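Local coordinates for protein ethylbenzene dehydrogenase beta-subunit (Aromatoleum aromaticum, PDB 2IVF) that serves as the iron-sulfur subunit of a three-chain enzyme, carrying three iron/sulfur clusters and one Fe3-S4 cluster in ferredoxin-like domains, consistent with a role in electron transfer, at residues R233-H246 and L331-F344. Residues are numbered along the deposited sequence; the frame is centred on the assembly and turned at random.
With SF4 (iron/sulfur cluster), chain T.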
loop_
_atom_site.group_PDB
_atom_site.type_symbol
_atom_site.label_atom_id
_atom_site.label_comp_id
_atom_site.label_asym_id
_atom_site.label_seq_id
_atom_site.Cartn_x
_atom_site.Cartn_y
_atom_site.Cartn_z
ATOM N N ARG B 233 -14.669 -4.303 -0.624
ATOM C CA ARG B 233 -16.039 -4.773 -0.856
ATOM C C ARG B 233 -17.042 -3.715 -0.360
ATOM O O ARG B 233 -18.087 -4.024 0.202
ATOM C CB ARG B 233 -16.258 -6.159 -0.212
ATOM C CG ARG B 233 -15.084 -7.153 -0.498
ATOM C CD ARG B 233 -15.151 -8.434 0.285
ATOM N NE ARG B 233 -15.990 -9.505 -0.272
ATOM C CZ ARG B 233 -17.284 -9.726 0.036
ATOM N NH1 ARG B 233 -17.939 -8.995 0.939
ATOM N NH2 ARG B 233 -17.898 -10.747 -0.503
ATOM N N VAL B 234 -16.693 -2.477 -0.682
ATOM C CA VAL B 234 -17.363 -1.252 -0.257
ATOM C C VAL B 234 -18.471 -0.847 -1.203
ATOM O O VAL B 234 -19.367 -0.088 -0.845
ATOM C CB VAL B 234 -16.241 -0.186 -0.279
ATOM C CG1 VAL B 234 -16.701 1.209 -0.403
ATOM C CG2 VAL B 234 -15.266 -0.499 0.835
ATOM N N ARG B 235 -18.365 -1.324 -2.436
ATOM C CA ARG B 235 -19.074 -0.762 -3.555
ATOM C C ARG B 235 -20.215 -1.674 -3.995
ATOM O O ARG B 235 -20.035 -2.865 -4.127
ATOM C CB ARG B 235 -18.127 -0.648 -4.728
ATOM C CG ARG B 235 -16.880 0.177 -4.543
ATOM C CD ARG B 235 -17.204 1.580 -4.427
ATOM N NE ARG B 235 -16.006 2.387 -4.507
ATOM C CZ ARG B 235 -15.651 3.148 -5.551
ATOM N NH1 ARG B 235 -16.369 3.211 -6.651
ATOM N NH2 ARG B 235 -14.546 3.867 -5.471
ATOM N N ALA B 236 -21.386 -1.121 -4.216
ATOM C CA ALA B 236 -22.429 -1.827 -4.909
ATOM C C ALA B 236 -22.882 -1.009 -6.102
ATOM O O ALA B 236 -22.739 0.219 -6.143
ATOM C CB ALA B 236 -23.633 -2.126 -3.945
ATOM N N PHE B 237 -23.455 -1.704 -7.073
ATOM C CA PHE B 237 -23.685 -1.115 -8.359
ATOM C C PHE B 237 -24.948 -1.719 -8.937
ATOM O O PHE B 237 -25.220 -2.908 -8.764
ATOM C CB PHE B 237 -22.531 -1.455 -9.314
ATOM C CG PHE B 237 -22.677 -0.837 -10.684
ATOM C CD1 PHE B 237 -22.734 0.525 -10.829
ATOM C CD2 PHE B 237 -22.742 -1.628 -11.839
ATOM C CE1 PHE B 237 -22.858 1.102 -12.109
ATOM C CE2 PHE B 237 -22.843 -1.060 -13.103
ATOM C CZ PHE B 237 -22.913 0.284 -13.243
ATOM N N GLY B 238 -25.701 -0.903 -9.653
ATOM C CA GLY B 238 -26.834 -1.427 -10.375
ATOM C C GLY B 238 -27.810 -0.353 -10.754
ATOM O O GLY B 238 -27.525 0.810 -10.568
ATOM N N TYR B 239 -28.977 -0.773 -11.234
ATOM C CA TYR B 239 -30.064 0.146 -11.583
ATOM C C TYR B 239 -30.889 0.463 -10.347
ATOM O O TYR B 239 -31.342 -0.432 -9.632
ATOM C CB TYR B 239 -30.966 -0.450 -12.620
ATOM C CG TYR B 239 -30.304 -0.614 -13.962
ATOM C CD1 TYR B 239 -30.099 0.487 -14.816
ATOM C CD2 TYR B 239 -29.884 -1.849 -14.386
ATOM C CE1 TYR B 239 -29.509 0.319 -16.063
ATOM C CE2 TYR B 239 -29.316 -2.021 -15.635
ATOM C CZ TYR B 239 -29.138 -0.954 -16.461
ATOM O OH TYR B 239 -28.541 -1.180 -17.675
ATOM N N LEU B 240 -31.134 1.746 -10.137
ATOM C CA LEU B 240 -31.855 2.184 -8.958
ATOM C C LEU B 240 -33.293 1.588 -8.881
ATOM O O LEU B 240 -33.824 1.384 -7.773
ATOM C CB LEU B 240 -31.886 3.716 -8.921
ATOM C CG LEU B 240 -32.502 4.397 -7.710
ATOM C CD1 LEU B 240 -31.712 4.148 -6.480
ATOM C CD2 LEU B 240 -32.600 5.865 -7.956
ATOM N N ASP B 241 -33.893 1.298 -10.036
ATOM C CA ASP B 241 -35.248 0.741 -10.122
ATOM C C ASP B 241 -35.307 -0.761 -9.943
ATOM O O ASP B 241 -36.392 -1.327 -9.826
ATOM C CB ASP B 241 -35.879 1.063 -11.486
ATOM C CG ASP B 241 -35.100 0.464 -12.629
ATOM O OD1 ASP B 241 -35.248 -0.740 -12.916
ATOM O OD2 ASP B 241 -34.312 1.190 -13.248
ATOM N N ASP B 242 -34.150 -1.416 -9.948
ATOM C CA ASP B 242 -34.076 -2.877 -9.832
ATOM C C ASP B 242 -34.258 -3.218 -8.357
ATOM O O ASP B 242 -33.352 -3.058 -7.559
ATOM C CB ASP B 242 -32.731 -3.389 -10.377
ATOM C CG ASP B 242 -32.456 -4.840 -10.048
ATOM O OD1 ASP B 242 -33.367 -5.543 -9.579
ATOM O OD2 ASP B 242 -31.287 -5.267 -10.227
ATOM N N THR B 243 -35.436 -3.724 -8.016
ATOM C CA THR B 243 -35.806 -3.874 -6.615
ATOM C C THR B 243 -35.043 -5.041 -5.966
ATOM O O THR B 243 -35.010 -5.159 -4.763
ATOM C CB THR B 243 -37.319 -4.070 -6.451
ATOM O OG1 THR B 243 -37.698 -5.243 -7.157
ATOM C CG2 THR B 243 -38.085 -2.875 -7.035
ATOM N N THR B 244 -34.442 -5.903 -6.774
ATOM C CA THR B 244 -33.636 -6.974 -6.237
ATOM C C THR B 244 -32.203 -6.593 -5.967
ATOM O O THR B 244 -31.455 -7.380 -5.426
ATOM C CB THR B 244 -33.708 -8.199 -7.172
ATOM O OG1 THR B 244 -33.017 -7.940 -8.403
ATOM C CG2 THR B 244 -35.179 -8.479 -7.476
ATOM N N SER B 245 -31.790 -5.374 -6.306
ATOM C CA SER B 245 -30.379 -5.023 -6.245
ATOM C C SER B 245 -30.017 -4.507 -4.870
ATOM O O SER B 245 -30.868 -3.907 -4.197
ATOM C CB SER B 245 -30.052 -3.940 -7.285
ATOM O OG SER B 245 -30.742 -2.704 -7.076
ATOM N N HIS B 246 -28.763 -4.695 -4.473
ATOM C CA HIS B 246 -28.216 -3.982 -3.333
ATOM C C HIS B 246 -28.440 -2.493 -3.382
ATOM O O HIS B 246 -28.821 -1.885 -2.379
ATOM C CB HIS B 246 -26.715 -4.250 -3.157
ATOM C CG HIS B 246 -26.433 -5.617 -2.650
ATOM N ND1 HIS B 246 -27.293 -6.659 -2.893
ATOM C CD2 HIS B 246 -25.405 -6.126 -1.928
ATOM C CE1 HIS B 246 -26.833 -7.749 -2.302
ATOM N NE2 HIS B 246 -25.694 -7.455 -1.711
ATOM N N LEU B 331 -26.765 -7.305 3.540
ATOM C CA LEU B 331 -26.503 -6.490 2.350
ATOM C C LEU B 331 -25.162 -5.799 2.452
ATOM O O LEU B 331 -24.414 -5.739 1.481
ATOM C CB LEU B 331 -27.603 -5.451 2.146
ATOM C CG LEU B 331 -28.962 -5.987 1.758
ATOM C CD1 LEU B 331 -29.992 -4.861 1.799
ATOM C CD2 LEU B 331 -28.870 -6.638 0.373
ATOM N N LEU B 332 -24.839 -5.275 3.637
ATOM C CA LEU B 332 -23.682 -4.473 3.750
ATOM C C LEU B 332 -22.440 -5.365 3.849
ATOM O O LEU B 332 -21.378 -4.969 3.449
ATOM C CB LEU B 332 -23.761 -3.535 4.958
ATOM C CG LEU B 332 -24.770 -2.404 4.899
ATOM C CD1 LEU B 332 -24.775 -1.642 6.268
ATOM C CD2 LEU B 332 -24.578 -1.428 3.705
ATOM N N ILE B 333 -22.595 -6.564 4.386
ATOM C CA ILE B 333 -21.518 -7.521 4.448
ATOM C C ILE B 333 -21.322 -8.135 3.063
ATOM O O ILE B 333 -20.189 -8.230 2.612
ATOM C CB ILE B 333 -21.840 -8.634 5.472
ATOM C CG1 ILE B 333 -21.689 -8.072 6.877
ATOM C CG2 ILE B 333 -21.008 -9.914 5.232
ATOM C CD1 ILE B 333 -22.305 -8.873 7.945
ATOM N N SER B 334 -22.411 -8.611 2.472
ATOM C CA SER B 334 -22.424 -9.325 1.168
ATOM C C SER B 334 -21.495 -10.495 1.098
ATOM O O SER B 334 -20.413 -10.410 0.535
ATOM C CB SER B 334 -22.109 -8.404 -0.004
ATOM O OG SER B 334 -23.053 -7.380 -0.006
ATOM N N LYS B 335 -21.921 -11.594 1.656
ATOM C CA LYS B 335 -21.045 -12.741 1.773
ATOM C C LYS B 335 -20.579 -13.276 0.416
ATOM O O LYS B 335 -19.430 -13.748 0.293
ATOM C CB LYS B 335 -21.671 -13.788 2.680
ATOM C CG LYS B 335 -22.836 -14.407 2.199
ATOM C CD LYS B 335 -23.408 -15.373 3.251
ATOM C CE LYS B 335 -24.442 -16.227 2.547
ATOM N NZ LYS B 335 -25.118 -17.332 3.304
ATOM N N LYS B 336 -21.436 -13.116 -0.592
ATOM C CA LYS B 336 -21.125 -13.414 -1.989
ATOM C C LYS B 336 -20.889 -12.108 -2.722
ATOM O O LYS B 336 -21.802 -11.330 -2.930
ATOM C CB LYS B 336 -22.283 -14.146 -2.639
ATOM C CG LYS B 336 -22.027 -14.528 -4.130
ATOM C CD LYS B 336 -23.214 -15.292 -4.695
ATOM C CE LYS B 336 -22.999 -15.767 -6.116
ATOM N NZ LYS B 336 -24.327 -16.264 -6.689
ATOM N N TRP B 337 -19.663 -11.877 -3.104
ATOM C CA TRP B 337 -19.209 -10.621 -3.626
ATOM C C TRP B 337 -20.002 -10.229 -4.846
ATOM O O TRP B 337 -20.413 -9.076 -4.962
ATOM C CB TRP B 337 -17.704 -10.748 -3.948
ATOM C CG TRP B 337 -17.098 -9.652 -4.721
ATOM C CD1 TRP B 337 -16.751 -8.433 -4.294
ATOM C CD2 TRP B 337 -16.671 -9.751 -6.057
ATOM N NE1 TRP B 337 -16.169 -7.717 -5.310
ATOM C CE2 TRP B 337 -16.138 -8.507 -6.420
ATOM C CE3 TRP B 337 -16.806 -10.732 -7.031
ATOM C CZ2 TRP B 337 -15.686 -8.251 -7.702
ATOM C CZ3 TRP B 337 -16.337 -10.483 -8.274
ATOM C CH2 TRP B 337 -15.768 -9.270 -8.597
ATOM N N SER B 338 -20.229 -11.172 -5.757
ATOM C CA SER B 338 -20.812 -10.795 -7.047
ATOM C C SER B 338 -22.226 -10.249 -6.861
ATOM O O SER B 338 -22.764 -9.590 -7.762
ATOM C CB SER B 338 -20.825 -11.955 -8.030
ATOM O OG SER B 338 -21.597 -13.014 -7.491
ATOM N N ASP B 339 -22.847 -10.524 -5.713
ATOM C CA ASP B 339 -24.217 -10.021 -5.470
ATOM C C ASP B 339 -24.246 -8.495 -5.317
ATOM O O ASP B 339 -25.319 -7.923 -5.312
ATOM C CB ASP B 339 -24.808 -10.619 -4.174
ATOM C CG ASP B 339 -25.330 -12.039 -4.346
ATOM O OD1 ASP B 339 -25.434 -12.562 -5.450
ATOM O OD2 ASP B 339 -25.604 -12.643 -3.316
ATOM N N ARG B 340 -23.091 -7.860 -5.159
ATOM C CA ARG B 340 -23.036 -6.397 -4.989
ATOM C C ARG B 340 -23.290 -5.644 -6.285
ATOM O O ARG B 340 -23.499 -4.446 -6.254
ATOM C CB ARG B 340 -21.673 -5.989 -4.435
ATOM C CG ARG B 340 -21.437 -6.597 -3.052
ATOM C CD ARG B 340 -20.345 -5.989 -2.267
ATOM N NE ARG B 340 -20.595 -4.620 -1.875
ATOM C CZ ARG B 340 -20.984 -4.188 -0.670
ATOM N NH1 ARG B 340 -21.262 -5.018 0.322
ATOM N NH2 ARG B 340 -21.133 -2.905 -0.480
ATOM N N PHE B 341 -23.301 -6.340 -7.425
ATOM C CA PHE B 341 -23.176 -5.643 -8.717
ATOM C C PHE B 341 -24.385 -5.587 -9.573
ATOM O O PHE B 341 -24.279 -5.272 -10.720
ATOM C CB PHE B 341 -22.000 -6.196 -9.483
ATOM C CG PHE B 341 -20.721 -6.094 -8.698
ATOM C CD1 PHE B 341 -20.091 -4.882 -8.557
ATOM C CD2 PHE B 341 -20.231 -7.176 -8.016
ATOM C CE1 PHE B 341 -18.957 -4.747 -7.799
ATOM C CE2 PHE B 341 -19.058 -7.057 -7.251
ATOM C CZ PHE B 341 -18.435 -5.846 -7.131
ATOM N N GLY B 342 -25.536 -5.924 -9.035
ATOM C CA GLY B 342 -26.777 -5.589 -9.707
ATOM C C GLY B 342 -26.966 -6.278 -11.042
ATOM O O GLY B 342 -27.582 -5.696 -11.953
ATOM N N GLY B 343 -26.425 -7.490 -11.158
ATOM C CA GLY B 343 -26.443 -8.271 -12.388
ATOM C C GLY B 343 -25.317 -8.013 -13.370
ATOM O O GLY B 343 -25.182 -8.741 -14.357
ATOM N N PHE B 344 -24.510 -7.011 -13.108
ATOM C CA PHE B 344 -23.260 -6.765 -13.877
ATOM C C PHE B 344 -22.178 -7.706 -13.444
ATOM O O PHE B 344 -21.228 -7.331 -12.767
ATOM C CB PHE B 344 -22.851 -5.312 -13.744
ATOM C CG PHE B 344 -23.821 -4.399 -14.459
ATOM C CD1 PHE B 344 -23.633 -4.069 -15.811
ATOM C CD2 PHE B 344 -24.933 -3.927 -13.796
ATOM C CE1 PHE B 344 -24.530 -3.248 -16.459
ATOM C CE2 PHE B 344 -25.860 -3.101 -14.434
ATOM C CZ PHE B 344 -25.662 -2.747 -15.763
HETATM FE FE1 SF4 T . -12.097 2.481 -0.577
HETATM FE FE2 SF4 T . -11.482 2.543 -3.248
HETATM FE FE3 SF4 T . -12.559 0.361 -2.101
HETATM FE FE4 SF4 T . -9.980 0.928 -1.526
HETATM S S1 SF4 T . -10.798 0.387 -3.556
HETATM S S2 SF4 T . -11.621 0.292 -0.059
HETATM S S3 SF4 T . -10.131 3.208 -1.517
HETATM S S4 SF4 T . -13.556 2.441 -2.316
HETATM O O HOH W 1 -29.363 -3.716 -11.322
HETATM O O HOH W 2 -27.013 -6.237 -6.239
#
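R340 runs its side chain along the backbone of R233-R235 and ties the 3-10 turn 337-340 to the start of strand 235-239. The chain bends at chi3 (66°), which brings NE within 2.9 Å of R235 O in a nearly straight hydrogen bond, while R233 O sits over the face of the guanidinium, 3.0 Å from CZ. On its own segment NH1 donates to L332 O, so the group is pinned both across the contact and along it. Next to it F237 N bonds R340 O at 2.9 Å, and beyond that G238 and G342 bring their CA atoms to 4.2 Å, backbone directly against backbone. The buried rings of F237 and F344 continue this close fit, F237 CE2 resting over one face of the F344 ring at 3.6 Å from CD2.

R233 NH1 and NH2 both converge on S334 O, NH2 at 2.7 Å, just past the end of helix 327-333. The same guanidinium forms salt bridges to D121 and E270 of the alpha-subunit chain, so this corner is also a subunit joint. H246 is sandwiched: L331 CD2 lies 3.7 Å from the ring centroid over one face, D339 O over the opposite one, and S334 OG meets NE2 at the edge in a weak bond.

Toward partly exposed Y239 and D242 the fit is looser and water fills in. Y239 meets the F344 ring at its edge; beside them, a water links Y239 N, D242 OD2 and G342 O, and a second joins H246 N to the carbonyl of exposed D339.

R235 turns away to the iron/sulfur cluster and is held by N54 and N227. Strand 235-239 is the outermost of its sheet within the chain: strand 19-24 pairs antiparallel with it, and helices 225-228 and 246-253 pack against side chains of the contact.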